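Long-range contacts in NAD(P)H dehydrogenase (quinone) (Mycobacterium tuberculosis, PDB 1XDI), which reduces quinones such as menadione with NADH or NADPH, using one bound FAD per subunit of its homotetramer: residues A18-T23 / Q104-V110; D222-V228 / G400-I404. All blocks are in the same frame, centred on the assembly; numbering follows the deposited sequence.

In the fold
Both contacts tie helices to distant parts of one chain, on opposite sides of its centre: their own centres lie 40 Å apart and their nearest atoms about 29 Å. Contact 1 (18-23 with 104-110) is internal to the FAD-binding Rossmann region, where the first helix after the dinucleotide-binding turn meets the end of helix 83-107; the side chain of Leu-105 is about 11 Å from the FAD. Contact 2 (222-228 with 400-404) instead joins the pyridine nucleotide-disulphide oxidoreductase region to the dimerisation domain, away from the annotated sites. Along the chain they follow in series, contact 1 closing before contact 2 opens.

Contact 1: residues A18-T23 / Q104-V110; sequences ALVAAT and QLLSMGV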
ATOM      1  N   ALA A  18     -10.128 -28.143   4.672  1.00 14.57           N
ATOM      2  CA  ALA A  18     -11.433 -28.474   5.227  1.00 13.76           C
ATOM      3  C   ALA A  18     -11.805 -27.394   6.215  1.00 12.75           C
ATOM      4  O   ALA A  18     -12.931 -26.917   6.252  1.00 12.06           O
ATOM      5  CB  ALA A  18     -11.382 -29.826   5.929  1.00 13.38           C
ATOM      6  N   LEU A  19     -10.826 -27.016   7.017  1.00 13.16           N
ATOM      7  CA  LEU A  19     -11.021 -26.002   8.036  1.00 13.67           C
ATOM      8  C   LEU A  19     -11.561 -24.748   7.408  1.00 14.37           C
ATOM      9  O   LEU A  19     -12.539 -24.218   7.882  1.00 15.50           O
ATOM     10  CB  LEU A  19      -9.701 -25.693   8.735  1.00 12.87           C
ATOM     11  CG  LEU A  19      -9.769 -25.683  10.258  1.00 12.42           C
ATOM     12  CD1 LEU A  19     -10.658 -26.810  10.742  1.00 13.40           C
ATOM     13  CD2 LEU A  19      -8.392 -25.882  10.834  1.00 13.60           C
ATOM     14  N   VAL A  20     -10.905 -24.288   6.336  1.00 15.45           N
ATOM     15  CA  VAL A  20     -11.287 -23.072   5.604  1.00 13.55           C
ATOM     16  C   VAL A  20     -12.630 -23.273   4.996  1.00 14.29           C
ATOM     17  O   VAL A  20     -13.423 -22.358   4.987  1.00 14.70           O
ATOM     18  CB  VAL A  20     -10.250 -22.691   4.440  1.00 12.11           C
ATOM     19  CG1 VAL A  20     -10.986 -22.055   3.221  1.00  6.98           C
ATOM     20  CG2 VAL A  20      -9.180 -21.720   4.975  1.00  8.17           C
ATOM     21  N   ALA A  21     -12.874 -24.478   4.490  1.00 15.62           N
ATOM     22  CA  ALA A  21     -14.145 -24.824   3.851  1.00 17.41           C
ATOM     23  C   ALA A  21     -15.323 -24.684   4.758  1.00 19.06           C
ATOM     24  O   ALA A  21     -16.219 -23.902   4.500  1.00 19.47           O
ATOM     25  CB  ALA A  21     -14.098 -26.238   3.337  1.00 17.81           C
ATOM     26  N   ALA A  22     -15.319 -25.475   5.824  1.00 22.38           N
ATOM     27  CA  ALA A  22     -16.378 -25.465   6.837  1.00 24.89           C
ATOM     28  C   ALA A  22     -16.488 -24.175   7.663  1.00 26.91           C
ATOM     29  O   ALA A  22     -17.565 -23.863   8.150  1.00 27.77           O
ATOM     30  CB  ALA A  22     -16.169 -26.617   7.784  1.00 23.90           C
ATOM     31  N   THR A  23     -15.390 -23.436   7.835  1.00 28.89           N
ATOM     32  CA  THR A  23     -15.422 -22.242   8.664  1.00 31.47           C
ATOM     33  C   THR A  23     -16.031 -21.065   7.960  1.00 33.47           C
ATOM     34  O   THR A  23     -16.810 -20.324   8.558  1.00 35.57           O
ATOM     35  CB  THR A  23     -13.998 -21.849   9.219  1.00 32.57           C
ATOM     36  OG1 THR A  23     -13.627 -22.723  10.322  1.00 30.93           O
ATOM     37  CG2 THR A  23     -13.975 -20.368   9.665  1.00 30.74           C
ATOM     38  N   GLN A 104     -11.105 -30.105  16.367  1.00  4.54           N
ATOM     39  CA  GLN A 104     -11.523 -28.874  15.739  1.00  5.45           C
ATOM     40  C   GLN A 104     -12.365 -29.179  14.501  1.00  6.77           C
ATOM     41  O   GLN A 104     -13.442 -28.583  14.337  1.00  7.91           O
ATOM     42  CB  GLN A 104     -10.305 -28.088  15.351  1.00  5.78           C
ATOM     43  CG  GLN A 104     -10.490 -26.612  15.174  1.00  5.86           C
ATOM     44  CD  GLN A 104      -9.266 -25.986  14.505  1.00  6.11           C
ATOM     45  OE1 GLN A 104      -8.129 -26.483  14.641  1.00  7.33           O
ATOM     46  NE2 GLN A 104      -9.489 -24.898  13.794  1.00  4.40           N
ATOM     47  N   LEU A 105     -11.880 -30.091  13.643  1.00  6.25           N
ATOM     48  CA  LEU A 105     -12.597 -30.475  12.431  1.00  5.48           C
ATOM     49  C   LEU A 105     -13.970 -30.969  12.820  1.00  7.14           C
ATOM     50  O   LEU A 105     -14.979 -30.517  12.283  1.00  7.86           O
ATOM     51  CB  LEU A 105     -11.897 -31.621  11.692  1.00  4.43           C
ATOM     52  CG  LEU A 105     -10.523 -31.469  11.040  1.00  4.78           C
ATOM     53  CD1 LEU A 105     -10.221 -32.712  10.187  1.00  5.70           C
ATOM     54  CD2 LEU A 105     -10.475 -30.209  10.186  1.00  3.43           C
ATOM     55  N   LEU A 106     -13.987 -31.904  13.774  1.00  8.34           N
ATOM     56  CA  LEU A 106     -15.193 -32.557  14.269  1.00  8.11           C
ATOM     57  C   LEU A 106     -16.259 -31.648  14.856  1.00 10.03           C
ATOM     58  O   LEU A 106     -17.447 -31.851  14.627  1.00 11.92           O
ATOM     59  CB  LEU A 106     -14.793 -33.625  15.285  1.00  5.93           C
ATOM     60  CG  LEU A 106     -15.003 -35.114  14.909  1.00  4.99           C
ATOM     61  CD1 LEU A 106     -14.712 -35.479  13.458  1.00  1.00           C
ATOM     62  CD2 LEU A 106     -14.127 -35.876  15.789  1.00  1.77           C
ATOM     63  N   SER A 107     -15.849 -30.631  15.600  1.00 11.34           N
ATOM     64  CA  SER A 107     -16.811 -29.720  16.217  1.00 10.85           C
ATOM     65  C   SER A 107     -17.185 -28.664  15.215  1.00 11.62           C
ATOM     66  O   SER A 107     -18.149 -27.910  15.432  1.00 12.21           O
ATOM     67  CB  SER A 107     -16.201 -29.025  17.423  1.00  9.83           C
ATOM     68  OG  SER A 107     -15.253 -28.085  16.961  1.00  9.93           O
ATOM     69  N   MET A 108     -16.410 -28.573  14.137  1.00 11.57           N
ATOM     70  CA  MET A 108     -16.712 -27.587  13.116  1.00 12.74           C
ATOM     71  C   MET A 108     -17.688 -28.245  12.131  1.00 11.62           C
ATOM     72  O   MET A 108     -18.114 -27.661  11.115  1.00  9.36           O
ATOM     73  CB  MET A 108     -15.430 -27.114  12.418  1.00 16.33           C
ATOM     74  CG  MET A 108     -15.483 -25.651  11.981  1.00 21.57           C
ATOM     75  SD  MET A 108     -14.997 -24.456  13.296  1.00 30.29           S
ATOM     76  CE  MET A 108     -16.341 -24.646  14.638  1.00 27.70           C
ATOM     77  N   GLY A 109     -18.024 -29.490  12.451  1.00 11.19           N
ATOM     78  CA  GLY A 109     -18.982 -30.224  11.654  1.00 11.09           C
ATOM     79  C   GLY A 109     -18.398 -30.928  10.456  1.00 11.36           C
ATOM     80  O   GLY A 109     -19.105 -31.266   9.508  1.00 11.63           O
ATOM     81  N   VAL A 110     -17.097 -31.138  10.465  1.00 10.66           N
ATOM     82  CA  VAL A 110     -16.492 -31.833   9.350  1.00  9.28           C
ATOM     83  C   VAL A 110     -16.663 -33.318   9.629  1.00  8.61           C
ATOM     84  O   VAL A 110     -16.462 -33.754  10.750  1.00  7.42           O
ATOM     85  CB  VAL A 110     -14.998 -31.435   9.237  1.00  8.69           C
ATOM     86  CG1 VAL A 110     -14.278 -32.303   8.245  1.00  7.75           C
ATOM     87  CG2 VAL A 110     -14.903 -29.978   8.807  1.00  7.31           C
TER
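Helix 12-24 of the FAD-binding Rossmann fold meets the end of helix 83-107 and the turn that follows it through Leu-19 and Ala-22 on one side and Gln-104, Leu-105, Met-108 and Val-110 on the other. The CD1 methyl of Leu-19 meets CD2 of Leu-105 at 3.4 Å, the two side chains crossing at about a right angle. The other branch of Leu-19 lies against an amide: its CD2 is 3.3 Å from NE2 of Gln-104. That amide gets there because CG of Gln-104 stands anti to the backbone N (chi1 -158°) and the chain runs on extended; the same side chain also packs on Arg-463 of the second subunit. One helical turn further on, CB of Ala-22 points toward the partner segment and touches CG2 of Val-110 at 3.7 Å, with the carbonyl O of Met-108 at 4.0 Å from the same CB. Helix 83-107 ends here in a Schellman motif: Gly-109 takes a positive phi of 85°, and Val-110 N bonds back to Leu-105 O at 2.9 Å. This turn leads the chain into strand 111-114, an outermost strand of the parallel five-stranded sheet, and sets Val-110 against both Ala-22 and Val-33 of strand 29-35. Ala-18 also touches Ile-7, Val-31 and Val-33 of that sheet, while its CB, directed toward the partner segment, lies a looser 4.4 Å from CD2 of Leu-105. At the exposed margin, Met-108 bends at chi2 and chi3 and passes Thr-23 obliquely, its SD 3.7 Å from OG1. The Thr-23 hydroxyl also donates a weak hydrogen bond to Leu-19 O, one turn back in its own helix. No hydrogen bond joins the two segments.

Contact 2: residues D222-V228 / G400-I404; sequences DADAALV and GFVKI
A first torsion of -172° swings the Asp-222 carboxylate away from its own backbone N, and Lys-403 runs extended beyond CG, so that carboxylate and ammonium group meet from opposite directions. Asp-224, whose CG instead lies beside its own backbone N (chi1 -62°), brings a second carboxylate across the lysine at about a right angle. Lys-403 NZ thus joins a salt-bridge network: it donates weak hydrogen bonds to both oxygens of Asp-222, OD2 being 2.9 Å from NZ, and OD2 of Asp-224 completes the network as a second salt-bridge partner, although the modelled separation there is too short to be trusted. A weak hydrogen bond to OE1 of Gln-369 adds a further partner for this buried amine. Two carboxylates so close would be expected to favour the charged lysine.

Asp-222 also serves as the N-cap of helix 223-235. Its OD1 accepts from Ala-225 N at 3.2 Å through the anti lone pair, so one oxygen takes part in both the cap and the salt bridge. Beside the charges, the Phe-401 ring presents its edge to the helix. Ala-225 N lies in the ring plane, 3.9 Å from CZ, and CG2 of Val-228 approaches the same edge at 4.1 Å from CE2. Asp-224 CB comes obliquely to CZ at 3.9 Å. Met-383 and Val-419, on the strands flanking 401-407, also touch the phenylalanine.

The axes of helix 223-228 and strand 401-404 run nearly antiparallel (163°), 10.7 Å apart at closest approach. A capped helix start thereby docks on the antiparallel sheet of the dimerisation domain, an interdomain contact within one subunit of this pyridine nucleotide-disulphide oxidoreductase.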
ATOM      1  N   ASP A 222      21.988 -20.117   0.431  1.00 18.73           N
ATOM      2  CA  ASP A 222      22.789 -18.979   0.828  1.00 16.49           C
ATOM      3  C   ASP A 222      24.147 -19.415   1.376  1.00 15.86           C
ATOM      4  O   ASP A 222      24.233 -20.141   2.376  1.00 15.24           O
ATOM      5  CB  ASP A 222      22.032 -18.177   1.860  1.00 13.72           C
ATOM      6  CG  ASP A 222      22.702 -16.934   2.156  1.00 12.39           C
ATOM      7  OD1 ASP A 222      23.558 -16.964   3.080  1.00  7.72           O
ATOM      8  OD2 ASP A 222      22.370 -15.956   1.422  1.00 13.15           O
ATOM      9  N   ALA A 223      25.206 -18.952   0.719  1.00 15.48           N
ATOM     10  CA  ALA A 223      26.573 -19.318   1.082  1.00 14.44           C
ATOM     11  C   ALA A 223      26.932 -19.040   2.526  1.00 14.01           C
ATOM     12  O   ALA A 223      27.378 -19.936   3.252  1.00 14.57           O
ATOM     13  CB  ALA A 223      27.562 -18.611   0.168  1.00 13.86           C
ATOM     14  N   ASP A 224      26.761 -17.799   2.945  1.00 12.89           N
ATOM     15  CA  ASP A 224      27.069 -17.424   4.319  1.00 13.25           C
ATOM     16  C   ASP A 224      26.402 -18.331   5.404  1.00 13.02           C
ATOM     17  O   ASP A 224      27.045 -18.662   6.432  1.00 11.34           O
ATOM     18  CB  ASP A 224      26.718 -15.938   4.502  1.00 14.69           C
ATOM     19  CG  ASP A 224      27.551 -15.017   3.568  1.00 14.92           C
ATOM     20  OD1 ASP A 224      28.730 -14.783   3.890  1.00 13.40           O
ATOM     21  OD2 ASP A 224      27.032 -14.555   2.516  1.00 13.90           O
ATOM     22  N   ALA A 225      25.144 -18.750   5.181  1.00 11.87           N
ATOM     23  CA  ALA A 225      24.478 -19.623   6.157  1.00 10.55           C
ATOM     24  C   ALA A 225      25.180 -20.974   6.181  1.00  9.59           C
ATOM     25  O   ALA A 225      25.547 -21.492   7.246  1.00  7.71           O
ATOM     26  CB  ALA A 225      23.019 -19.824   5.801  1.00  9.75           C
ATOM     27  N   ALA A 226      25.358 -21.508   4.968  1.00  9.03           N
ATOM     28  CA  ALA A 226      25.979 -22.801   4.700  1.00  9.45           C
ATOM     29  C   ALA A 226      27.250 -22.972   5.521  1.00 11.06           C
ATOM     30  O   ALA A 226      27.478 -24.005   6.225  1.00 12.67           O
ATOM     31  CB  ALA A 226      26.301 -22.905   3.227  1.00  9.08           C
ATOM     32  N   LEU A 227      28.070 -21.937   5.439  1.00 10.23           N
ATOM     33  CA  LEU A 227      29.328 -21.910   6.147  1.00  9.30           C
ATOM     34  C   LEU A 227      29.136 -22.009   7.633  1.00  7.55           C
ATOM     35  O   LEU A 227      29.806 -22.804   8.285  1.00  6.35           O
ATOM     36  CB  LEU A 227      30.051 -20.621   5.830  1.00 11.00           C
ATOM     37  CG  LEU A 227      31.508 -20.808   5.483  1.00  9.56           C
ATOM     38  CD1 LEU A 227      32.118 -19.434   5.222  1.00 10.64           C
ATOM     39  CD2 LEU A 227      32.177 -21.510   6.635  1.00 10.55           C
ATOM     40  N   VAL A 228      28.223 -21.202   8.161  1.00  7.01           N
ATOM     41  CA  VAL A 228      27.954 -21.216   9.592  1.00  7.05           C
ATOM     42  C   VAL A 228      27.727 -22.668  10.007  1.00  8.22           C
ATOM     43  O   VAL A 228      28.238 -23.119  11.024  1.00  6.79           O
ATOM     44  CB  VAL A 228      26.657 -20.367   9.980  1.00  6.97           C
ATOM     45  CG1 VAL A 228      26.299 -20.585  11.446  1.00  5.26           C
ATOM     46  CG2 VAL A 228      26.873 -18.894   9.766  1.00  4.66           C
ATOM     47  N   GLY A 400      25.446 -15.714  14.389  1.00 10.21           N
ATOM     48  CA  GLY A 400      24.171 -15.440  13.753  1.00  8.63           C
ATOM     49  C   GLY A 400      24.222 -14.157  12.944  1.00  7.55           C
ATOM     50  O   GLY A 400      25.160 -13.340  13.091  1.00  4.51           O
ATOM     51  N   PHE A 401      23.217 -13.961  12.085  1.00  7.01           N
ATOM     52  CA  PHE A 401      23.164 -12.726  11.270  1.00  5.24           C
ATOM     53  C   PHE A 401      21.833 -12.543  10.586  1.00  4.00           C
ATOM     54  O   PHE A 401      21.055 -13.459  10.479  1.00  4.36           O
ATOM     55  CB  PHE A 401      24.292 -12.721  10.197  1.00  4.36           C
ATOM     56  CG  PHE A 401      24.122 -13.766   9.096  1.00  2.52           C
ATOM     57  CD1 PHE A 401      23.144 -13.633   8.124  1.00  3.52           C
ATOM     58  CD2 PHE A 401      24.939 -14.853   9.026  1.00  1.00           C
ATOM     59  CE1 PHE A 401      22.998 -14.563   7.121  1.00  2.71           C
ATOM     60  CE2 PHE A 401      24.790 -15.780   8.021  1.00  1.00           C
ATOM     61  CZ  PHE A 401      23.826 -15.635   7.079  1.00  2.30           C
ATOM     62  N   VAL A 402      21.593 -11.336  10.102  1.00  4.04           N
ATOM     63  CA  VAL A 402      20.390 -11.029   9.349  1.00  2.42           C
ATOM     64  C   VAL A 402      20.777 -10.437   8.035  1.00  1.60           C
ATOM     65  O   VAL A 402      21.554  -9.504   8.002  1.00  1.00           O
ATOM     66  CB  VAL A 402      19.528 -10.013  10.046  1.00  1.00           C
ATOM     67  CG1 VAL A 402      18.364  -9.601   9.141  1.00  1.00           C
ATOM     68  CG2 VAL A 402      19.060 -10.608  11.337  1.00  1.18           C
ATOM     69  N   LYS A 403      20.234 -11.009   6.961  1.00  3.38           N
ATOM     70  CA  LYS A 403      20.411 -10.544   5.564  1.00  4.29           C
ATOM     71  C   LYS A 403      19.071 -10.047   5.008  1.00  3.75           C
ATOM     72  O   LYS A 403      18.101 -10.763   5.008  1.00  5.62           O
ATOM     73  CB  LYS A 403      20.885 -11.675   4.611  1.00  5.22           C
ATOM     74  CG  LYS A 403      22.411 -11.869   4.440  1.00  6.69           C
ATOM     75  CD  LYS A 403      22.726 -12.839   3.261  1.00  6.66           C
ATOM     76  CE  LYS A 403      24.216 -13.265   3.242  1.00  7.54           C
ATOM     77  NZ  LYS A 403      24.595 -14.324   2.214  1.00  5.32           N
ATOM     78  N   ILE A 404      19.017  -8.832   4.517  1.00  3.95           N
ATOM     79  CA  ILE A 404      17.789  -8.332   3.924  1.00  4.77           C
ATOM     80  C   ILE A 404      18.108  -7.876   2.484  1.00  3.85           C
ATOM     81  O   ILE A 404      19.154  -7.268   2.263  1.00  2.07           O
ATOM     82  CB  ILE A 404      17.240  -7.187   4.806  1.00  6.73           C
ATOM     83  CG1 ILE A 404      16.169  -7.755   5.742  1.00  6.85           C
ATOM     84  CG2 ILE A 404      16.703  -6.057   3.964  1.00  7.11           C
ATOM     85  CD1 ILE A 404      15.827  -6.781   6.885  1.00  6.45           C
TER